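Local coordinates for enoyl-CoA hydratase/isomerase family protein (Ruegeria pomeroyi, PDB 3L3S), which probably acts as a hydro-lyase of the crotonase superfamily, perhaps on acyl-CoA substrates of fatty acid metabolism, at residues B[61-66]-B[120-125]; B[20-25]-B[36-41]; B[135-140]-B[183-188]. One frame throughout, in Å; residues are numbered along the deposited sequence.

Overall arrangement
Following the chain from the N terminus, contact 2 comes first, closing a short loop with ten residues between its segments, and packs strand 17-22 on helix 32-45. Contact 1 then brings strand 62-64 against helix 118-124, closing a loop of 53 residues. Contact 3 follows, joining strand 137-138 to the turn after helix 176-182 across 42 residues. The loops run in series, so none nests in or crosses another. Contact 1 lies in the middle. Its L122 packs on L22 and L38 of contact 2, while L120 and M123 pack on contact 3. Contacts 2 and 3 stay about 13 Å apart at nearest atoms. Together they tie the larger sheet to the smaller one through helix 118-124.

Contact 1 (B[61-66]-B[120-125]); sequences RIFCAG and LQLMAA
F63 meets L122 and M123 on helix 118-124 with a single corner of its ring, CE2, at a central joint of the crotonase fold. In enzymes of this family the loop leaving the strand of 61-66 and the start of this helix supply the two backbone N-H groups of the oxyanion hole, and this protein probably keeps that plan. The chain turns a corner at F63, and the phenyl group is carried to the helix because CG stands anti to the backbone N (chi1 173°). Along the helix, L120 comes first. Its side chain points away from 61-66, toward the strand 137-138 side, while its O takes the N-H of A124 at 2.8 Å. Q121 faces elsewhere again, and its NE2 is hydrogen-bonded to Y232 OH of the third subunit, so this turn of helix also serves the trimer. L122 is the first to touch. Its side chain crosses that of F63 at about a right angle, with CD2 lying 4.1 Å from F63 CE2. C64 comes up beside the same leucine more loosely, SG standing 4.7 Å from L122 CD2, and SG also receives a weak hydrogen bond from G66 N (3.5 Å). M123, a selenomethionine, makes its contact at the root: CB sits 3.9 Å from F63 CE2. Beyond that atom the chain bends at chi2 and chi3 and carries the selenium away from 61-66, toward L184. The ring of F63 is met obliquely by both neighbours, and V111 of strand 107-111 also packs on it. All three touching residues are buried. M123 O is hydrogen-bonded to R162 NH2 of the second subunit. The segment finishes at A125, whose N reaches Q121 O at 2.7 Å.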
loop_
_atom_site.group_PDB
_atom_site.type_symbol
_atom_site.label_atom_id
_atom_site.label_comp_id
_atom_site.label_asym_id
_atom_site.label_seq_id
_atom_site.Cartn_x
_atom_site.Cartn_y
_atom_site.Cartn_z
ATOM N N ARG B 61 27.753 13.505 -0.050
ATOM C CA ARG B 61 27.146 13.638 1.278
ATOM C C ARG B 61 25.632 13.938 1.252
ATOM O O ARG B 61 24.885 13.478 2.119
ATOM C CB ARG B 61 27.904 14.739 2.049
ATOM C CG ARG B 61 27.234 15.253 3.319
ATOM C CD ARG B 61 28.007 16.361 3.990
ATOM N NE ARG B 61 28.585 17.344 3.064
ATOM C CZ ARG B 61 28.496 18.661 3.214
ATOM N NH1 ARG B 61 27.838 19.182 4.245
ATOM N NH2 ARG B 61 29.144 19.459 2.384
ATOM N N ILE B 62 25.216 14.773 0.300
ATOM C CA ILE B 62 23.815 15.147 0.153
ATOM C C ILE B 62 23.324 14.780 -1.248
ATOM O O ILE B 62 23.976 15.123 -2.241
ATOM C CB ILE B 62 23.585 16.688 0.397
ATOM C CG1 ILE B 62 24.123 17.121 1.772
ATOM C CG2 ILE B 62 22.083 17.013 0.347
ATOM C CD1 ILE B 62 24.019 18.603 2.094
ATOM N N PHE B 63 22.204 14.055 -1.326
ATOM C CA PHE B 63 21.623 13.710 -2.624
ATOM C C PHE B 63 21.027 14.995 -3.194
ATOM O O PHE B 63 21.325 15.369 -4.323
ATOM C CB PHE B 63 20.541 12.625 -2.505
ATOM C CG PHE B 63 19.795 12.351 -3.799
ATOM C CD1 PHE B 63 20.450 11.753 -4.896
ATOM C CD2 PHE B 63 18.441 12.709 -3.932
ATOM C CE1 PHE B 63 19.762 11.513 -6.117
ATOM C CE2 PHE B 63 17.741 12.481 -5.138
ATOM C CZ PHE B 63 18.403 11.880 -6.238
ATOM N N CYS B 64 20.190 15.643 -2.384
ATOM C CA CYS B 64 19.515 16.888 -2.720
ATOM C C CYS B 64 18.819 17.403 -1.461
ATOM O O CYS B 64 18.061 16.676 -0.809
ATOM C CB CYS B 64 18.505 16.673 -3.854
ATOM S SG CYS B 64 17.591 18.126 -4.327
ATOM N N ALA B 65 19.104 18.658 -1.118
ATOM C CA ALA B 65 18.543 19.301 0.066
ATOM C C ALA B 65 17.135 19.845 -0.157
ATOM O O ALA B 65 16.397 20.107 0.798
ATOM C CB ALA B 65 19.480 20.411 0.563
ATOM N N GLY B 66 16.741 19.911 -1.424
ATOM C CA GLY B 66 15.436 20.433 -1.775
ATOM C C GLY B 66 15.631 21.825 -2.319
ATOM O O GLY B 66 16.706 22.134 -2.829
ATOM N N LEU B 120 13.811 14.549 -1.393
ATOM C CA LEU B 120 13.266 13.212 -1.179
ATOM C C LEU B 120 12.144 12.983 -2.202
ATOM O O LEU B 120 11.943 11.870 -2.654
ATOM C CB LEU B 120 12.751 13.040 0.254
ATOM C CG LEU B 120 12.230 11.667 0.693
ATOM C CD1 LEU B 120 13.280 10.584 0.499
ATOM C CD2 LEU B 120 11.806 11.743 2.128
ATOM N N GLN B 121 11.485 14.069 -2.606
ATOM C CA GLN B 121 10.411 14.051 -3.606
ATOM C C GLN B 121 10.942 13.631 -4.985
ATOM O O GLN B 121 10.325 12.801 -5.650
ATOM C CB GLN B 121 9.766 15.441 -3.692
ATOM C CG GLN B 121 8.718 15.641 -4.779
ATOM C CD GLN B 121 8.040 16.996 -4.723
ATOM O OE1 GLN B 121 8.535 17.950 -4.106
ATOM N NE2 GLN B 121 6.886 17.087 -5.362
ATOM N N LEU B 122 12.092 14.193 -5.375
ATOM C CA LEU B 122 12.762 13.917 -6.654
ATOM C C LEU B 122 13.072 12.440 -6.770
ATOM O O LEU B 122 12.851 11.818 -7.817
ATOM C CB LEU B 122 14.077 14.709 -6.751
ATOM C CG LEU B 122 14.901 14.643 -8.052
ATOM C CD1 LEU B 122 14.192 15.400 -9.171
ATOM C CD2 LEU B 122 16.297 15.224 -7.819
HETATM N N MSE B 123 13.555 11.896 -5.656
HETATM C CA MSE B 123 13.907 10.494 -5.530
HETATM C C MSE B 123 12.615 9.657 -5.558
HETATM O O MSE B 123 12.521 8.688 -6.305
HETATM C CB MSE B 123 14.654 10.279 -4.214
HETATM C CG MSE B 123 15.366 8.963 -4.120
HETATM SE SE MSE B 123 15.316 8.222 -2.323
HETATM C CE MSE B 123 13.399 7.920 -2.331
ATOM N N ALA B 124 11.617 10.086 -4.786
ATOM C CA ALA B 124 10.326 9.411 -4.710
ATOM C C ALA B 124 9.565 9.418 -6.034
ATOM O O ALA B 124 8.818 8.487 -6.305
ATOM C CB ALA B 124 9.480 10.002 -3.611
ATOM N N ALA B 125 9.814 10.433 -6.869
ATOM C CA ALA B 125 9.176 10.568 -8.187
ATOM C C ALA B 125 9.801 9.641 -9.232
ATOM O O ALA B 125 9.209 9.393 -10.281
ATOM C CB ALA B 125 9.220 12.018 -8.663
#

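Contact 2 (B[20-25]-B[36-41]); sequences LTLGRA and AALHDA
L20 and L22 of strand 17-22 pack against L38 and A41 of helix 32-45, the strand and helix of a beta-alpha-beta unit completed by strand 53-58. The short axes run almost exactly antiparallel, at 177°, and come within 10.7 Å. The tight part is purely apolar. L38 is the middle of it: its CG lies beside the backbone N (chi1 -85°), which helps bring its end nearer the strand, and CD2 comes to 3.9 Å from L22 CD1, the two side chains crossing at about a right angle. The same L38 CD2 sits more loosely, at 4.4 Å, from L20 CD1. One helical turn on, L20 uses its other methyl, CD2, which lies 4.0 Å from A41 CB.

The other side is looser and wetter. T21, partly exposed, turns off the helix, R24 and A25 lead the chain out toward solvent, and D40 is exposed on the helix. H39, on a different face of the helix, is buried against helix 84-101, its NE2 hydrogen-bonded to D99 OD2. At the inner end, L22 passes the packing on toward helix 118-124, where its CD2 methyl rests against CD2 of L122.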
loop_
_atom_site.group_PDB
_atom_site.type_symbol
_atom_site.label_atom_id
_atom_site.label_comp_id
_atom_site.label_asym_id
_atom_site.label_seq_id
_atom_site.Cartn_x
_atom_site.Cartn_y
_atom_site.Cartn_z
ATOM N N LEU B 20 21.848 12.141 -15.412
ATOM C CA LEU B 20 21.646 13.524 -15.023
ATOM C C LEU B 20 22.368 13.700 -13.695
ATOM O O LEU B 20 21.938 13.183 -12.655
ATOM C CB LEU B 20 20.147 13.831 -14.895
ATOM C CG LEU B 20 19.272 13.651 -16.150
ATOM C CD1 LEU B 20 17.804 14.020 -15.870
ATOM C CD2 LEU B 20 19.810 14.489 -17.289
ATOM N N THR B 21 23.524 14.351 -13.762
ATOM C CA THR B 21 24.340 14.583 -12.582
ATOM C C THR B 21 24.141 16.014 -12.070
ATOM O O THR B 21 24.654 16.980 -12.647
ATOM C CB THR B 21 25.820 14.231 -12.870
ATOM O OG1 THR B 21 25.902 12.859 -13.276
ATOM C CG2 THR B 21 26.677 14.405 -11.642
ATOM N N LEU B 22 23.347 16.123 -11.005
ATOM C CA LEU B 22 23.013 17.389 -10.351
ATOM C C LEU B 22 24.237 18.196 -9.882
ATOM O O LEU B 22 25.072 17.700 -9.118
ATOM C CB LEU B 22 22.085 17.112 -9.156
ATOM C CG LEU B 22 20.551 17.145 -9.275
ATOM C CD1 LEU B 22 20.020 16.244 -10.372
ATOM C CD2 LEU B 22 19.959 16.762 -7.936
ATOM N N GLY B 23 24.358 19.424 -10.383
ATOM C CA GLY B 23 25.462 20.286 -9.992
ATOM C C GLY B 23 25.166 21.055 -8.710
ATOM O O GLY B 23 24.335 20.624 -7.903
ATOM N N ARG B 24 25.834 22.202 -8.544
ATOM C CA ARG B 24 25.686 23.092 -7.380
ATOM C C ARG B 24 26.004 22.379 -6.064
ATOM O O ARG B 24 25.231 22.433 -5.094
ATOM C CB ARG B 24 24.282 23.741 -7.340
ATOM C CG ARG B 24 23.997 24.775 -8.415
ATOM C CD ARG B 24 24.487 26.166 -8.002
ATOM N NE ARG B 24 24.043 27.217 -8.920
ATOM C CZ ARG B 24 24.634 27.518 -10.076
ATOM N NH1 ARG B 24 25.708 26.849 -10.479
ATOM N NH2 ARG B 24 24.152 28.497 -10.831
ATOM N N ALA B 25 27.152 21.695 -6.066
ATOM C CA ALA B 25 27.687 20.952 -4.922
ATOM C C ALA B 25 27.817 21.859 -3.688
ATOM O O ALA B 25 28.069 23.055 -3.836
ATOM C CB ALA B 25 29.042 20.360 -5.299
ATOM N N ALA B 36 14.158 24.201 -13.809
ATOM C CA ALA B 36 14.019 24.480 -15.245
ATOM C C ALA B 36 15.008 23.642 -16.051
ATOM O O ALA B 36 14.628 23.052 -17.057
ATOM C CB ALA B 36 14.225 25.970 -15.533
ATOM N N ALA B 37 16.242 23.527 -15.546
ATOM C CA ALA B 37 17.302 22.739 -16.185
ATOM C C ALA B 37 16.948 21.255 -16.183
ATOM O O ALA B 37 17.152 20.563 -17.182
ATOM C CB ALA B 37 18.632 22.954 -15.487
ATOM N N LEU B 38 16.369 20.788 -15.074
ATOM C CA LEU B 38 15.962 19.390 -14.937
ATOM C C LEU B 38 14.771 19.069 -15.811
ATOM O O LEU B 38 14.682 17.966 -16.340
ATOM C CB LEU B 38 15.643 19.040 -13.488
ATOM C CG LEU B 38 16.783 18.623 -12.557
ATOM C CD1 LEU B 38 16.259 18.604 -11.127
ATOM C CD2 LEU B 38 17.334 17.246 -12.953
ATOM N N HIS B 39 13.892 20.053 -16.006
ATOM C CA HIS B 39 12.707 19.865 -16.830
ATOM C C HIS B 39 13.046 19.906 -18.318
ATOM O O HIS B 39 12.490 19.134 -19.095
ATOM C CB HIS B 39 11.629 20.889 -16.474
ATOM C CG HIS B 39 10.224 20.396 -16.655
ATOM N ND1 HIS B 39 9.135 21.099 -16.192
ATOM C CD2 HIS B 39 9.722 19.310 -17.294
ATOM C CE1 HIS B 39 8.026 20.476 -16.548
ATOM N NE2 HIS B 39 8.354 19.388 -17.217
ATOM N N ASP B 40 14.002 20.761 -18.685
ATOM C CA ASP B 40 14.461 20.901 -20.064
ATOM C C ASP B 40 15.152 19.622 -20.519
ATOM O O ASP B 40 14.954 19.170 -21.646
ATOM C CB ASP B 40 15.432 22.081 -20.190
ATOM C CG ASP B 40 14.809 23.278 -20.880
ATOM O OD1 ASP B 40 14.678 24.343 -20.230
ATOM O OD2 ASP B 40 14.450 23.153 -22.076
ATOM N N ALA B 41 15.895 19.015 -19.595
ATOM C CA ALA B 41 16.629 17.773 -19.833
ATOM C C ALA B 41 15.686 16.579 -19.984
ATOM O O ALA B 41 15.983 15.628 -20.706
ATOM C CB ALA B 41 17.614 17.526 -18.692
#

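Contact 3 (B[135-140]-B[183-188]); sequences ARFCLP and GLINRI
L184, which packs against F137, has its backbone N hydrogen-bonded to A179 O, one of the two bonds of a Schellman motif that ends helix 176-182. The other runs from G183 N to L180 O, and G183 itself has the positive phi (94°) of the C-prime position. In this crotonase-superfamily chain, the turn after helix 176-182 sets L184 and I185 against F137 of strand 137-138, an outermost strand of the small parallel sheet within the chain. L184 reaches the near end of the phenylalanine: its CD2 lies 3.9 Å from F137 CG and is as close to CB. The two side chains slide past each other in opposite directions. I185 takes the far end, with CG2 at 4.0 Å from F137 CZ and the side chains crossing at about a right angle. This branch is available because CG1 of I185 takes the crowded position between the backbone N and the carbonyl carbon (chi1 50°), leaving CG2 anti to that carbon. Both methyls approach the ring obliquely, and the contact, CB included, is apolar and buried. Helix 118-124 also packs on the ring: SE of M123, the selenomethionine, touches F137 CE1, and L120 CD1 touches F137 CD1. An alanine in place of F137 would remove the ring that L184, I185, L120 and M123 share, and would probably leave a gap between the helix end and the sheet. Beyond I185 the chain is held to the larger sheet by a backbone bond between N186 and A129, while N186 packs on E166 of the second subunit. On the ring itself, CE1 as well as CZ touches the isoleucine, F137 CE1 lying 4.1 Å from I185 CG2.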
loop_
_atom_site.group_PDB
_atom_site.type_symbol
_atom_site.label_atom_id
_atom_site.label_comp_id
_atom_site.label_asym_id
_atom_site.label_seq_id
_atom_site.Cartn_x
_atom_site.Cartn_y
_atom_site.Cartn_z
ATOM N N ALA B 135 22.943 6.484 3.492
ATOM C CA ALA B 135 21.836 7.315 3.030
ATOM C C ALA B 135 20.743 7.550 4.074
ATOM O O ALA B 135 20.218 6.602 4.671
ATOM C CB ALA B 135 21.239 6.743 1.746
ATOM N N ARG B 136 20.482 8.831 4.342
ATOM C CA ARG B 136 19.461 9.252 5.298
ATOM C C ARG B 136 18.333 9.956 4.553
ATOM O O ARG B 136 18.522 10.460 3.444
ATOM C CB ARG B 136 20.046 10.111 6.415
ATOM C CG ARG B 136 20.998 9.351 7.352
ATOM C CD ARG B 136 21.678 10.281 8.358
ATOM N NE ARG B 136 22.167 11.519 7.735
ATOM C CZ ARG B 136 23.436 11.783 7.429
ATOM N NH1 ARG B 136 24.403 10.904 7.680
ATOM N NH2 ARG B 136 23.736 12.943 6.860
ATOM N N PHE B 137 17.128 9.865 5.112
ATOM C CA PHE B 137 15.923 10.401 4.479
ATOM C C PHE B 137 15.133 11.266 5.441
ATOM O O PHE B 137 14.892 10.879 6.587
ATOM C CB PHE B 137 15.061 9.235 3.949
ATOM C CG PHE B 137 15.831 8.253 3.100
ATOM C CD1 PHE B 137 15.976 8.463 1.720
ATOM C CD2 PHE B 137 16.496 7.159 3.690
ATOM C CE1 PHE B 137 16.779 7.599 0.931
ATOM C CE2 PHE B 137 17.305 6.295 2.917
ATOM C CZ PHE B 137 17.447 6.510 1.542
ATOM N N CYS B 138 14.669 12.412 4.953
ATOM C CA CYS B 138 13.953 13.336 5.810
ATOM C C CYS B 138 12.929 14.213 5.116
ATOM O O CYS B 138 12.977 14.423 3.903
ATOM C CB CYS B 138 14.980 14.241 6.508
ATOM S SG CYS B 138 14.334 15.346 7.759
ATOM N N LEU B 139 11.991 14.689 5.939
ATOM C CA LEU B 139 10.933 15.636 5.586
ATOM C C LEU B 139 10.956 16.581 6.819
ATOM O O LEU B 139 10.151 16.427 7.735
ATOM C CB LEU B 139 9.562 14.951 5.413
ATOM C CG LEU B 139 9.244 14.085 4.186
ATOM C CD1 LEU B 139 7.769 13.703 4.184
ATOM C CD2 LEU B 139 9.594 14.810 2.900
ATOM N N PRO B 140 11.862 17.598 6.823
ATOM C CA PRO B 140 12.053 18.569 7.913
ATOM C C PRO B 140 11.210 19.839 8.081
ATOM O O PRO B 140 11.597 20.711 8.861
ATOM C CB PRO B 140 13.522 18.927 7.746
ATOM C CG PRO B 140 13.625 19.073 6.257
ATOM C CD PRO B 140 12.784 17.922 5.707
ATOM N N GLY B 183 9.792 0.740 1.599
ATOM C CA GLY B 183 9.573 0.806 0.167
ATOM C C GLY B 183 9.948 2.149 -0.423
ATOM O O GLY B 183 9.467 2.510 -1.490
ATOM N N LEU B 184 10.801 2.890 0.278
ATOM C CA LEU B 184 11.260 4.207 -0.167
ATOM C C LEU B 184 12.373 4.021 -1.197
ATOM O O LEU B 184 12.509 4.824 -2.117
ATOM C CB LEU B 184 11.711 5.029 1.043
ATOM C CG LEU B 184 12.002 6.530 1.035
ATOM C CD1 LEU B 184 10.866 7.339 0.374
ATOM C CD2 LEU B 184 12.209 6.979 2.474
ATOM N N ILE B 185 13.150 2.948 -1.029
ATOM C CA ILE B 185 14.216 2.571 -1.959
ATOM C C ILE B 185 14.012 1.097 -2.329
ATOM O O ILE B 185 13.280 0.385 -1.636
ATOM C CB ILE B 185 15.651 2.812 -1.385
ATOM C CG1 ILE B 185 15.789 2.204 0.016
ATOM C CG2 ILE B 185 15.986 4.304 -1.429
ATOM C CD1 ILE B 185 17.176 2.206 0.609
ATOM N N ASN B 186 14.668 0.645 -3.400
ATOM C CA ASN B 186 14.543 -0.736 -3.883
ATOM C C ASN B 186 15.527 -1.761 -3.322
ATOM O O ASN B 186 15.149 -2.920 -3.097
ATOM C CB ASN B 186 14.611 -0.775 -5.411
ATOM C CG ASN B 186 13.420 -0.102 -6.072
ATOM O OD1 ASN B 186 12.424 -0.752 -6.403
ATOM N ND2 ASN B 186 13.516 1.205 -6.268
ATOM N N ARG B 187 16.782 -1.348 -3.115
ATOM C CA ARG B 187 17.828 -2.234 -2.610
ATOM C C ARG B 187 18.958 -1.418 -1.997
ATOM O O ARG B 187 19.220 -0.298 -2.430
ATOM C CB ARG B 187 18.365 -3.100 -3.764
ATOM C CG ARG B 187 19.067 -4.387 -3.371
ATOM C CD ARG B 187 19.357 -5.251 -4.604
ATOM N NE ARG B 187 20.138 -6.438 -4.247
ATOM C CZ ARG B 187 20.743 -7.250 -5.113
ATOM N NH1 ARG B 187 20.665 -7.033 -6.423
ATOM N NH2 ARG B 187 21.473 -8.262 -4.660
ATOM N N ILE B 188 19.586 -1.963 -0.954
ATOM C CA ILE B 188 20.728 -1.313 -0.296
ATOM C C ILE B 188 21.974 -2.032 -0.783
ATOM O O ILE B 188 22.066 -3.255 -0.698
ATOM C CB ILE B 188 20.706 -1.424 1.260
ATOM C CG1 ILE B 188 19.496 -0.700 1.859
ATOM C CG2 ILE B 188 21.971 -0.788 1.850
ATOM C CD1 ILE B 188 19.284 -1.022 3.334
#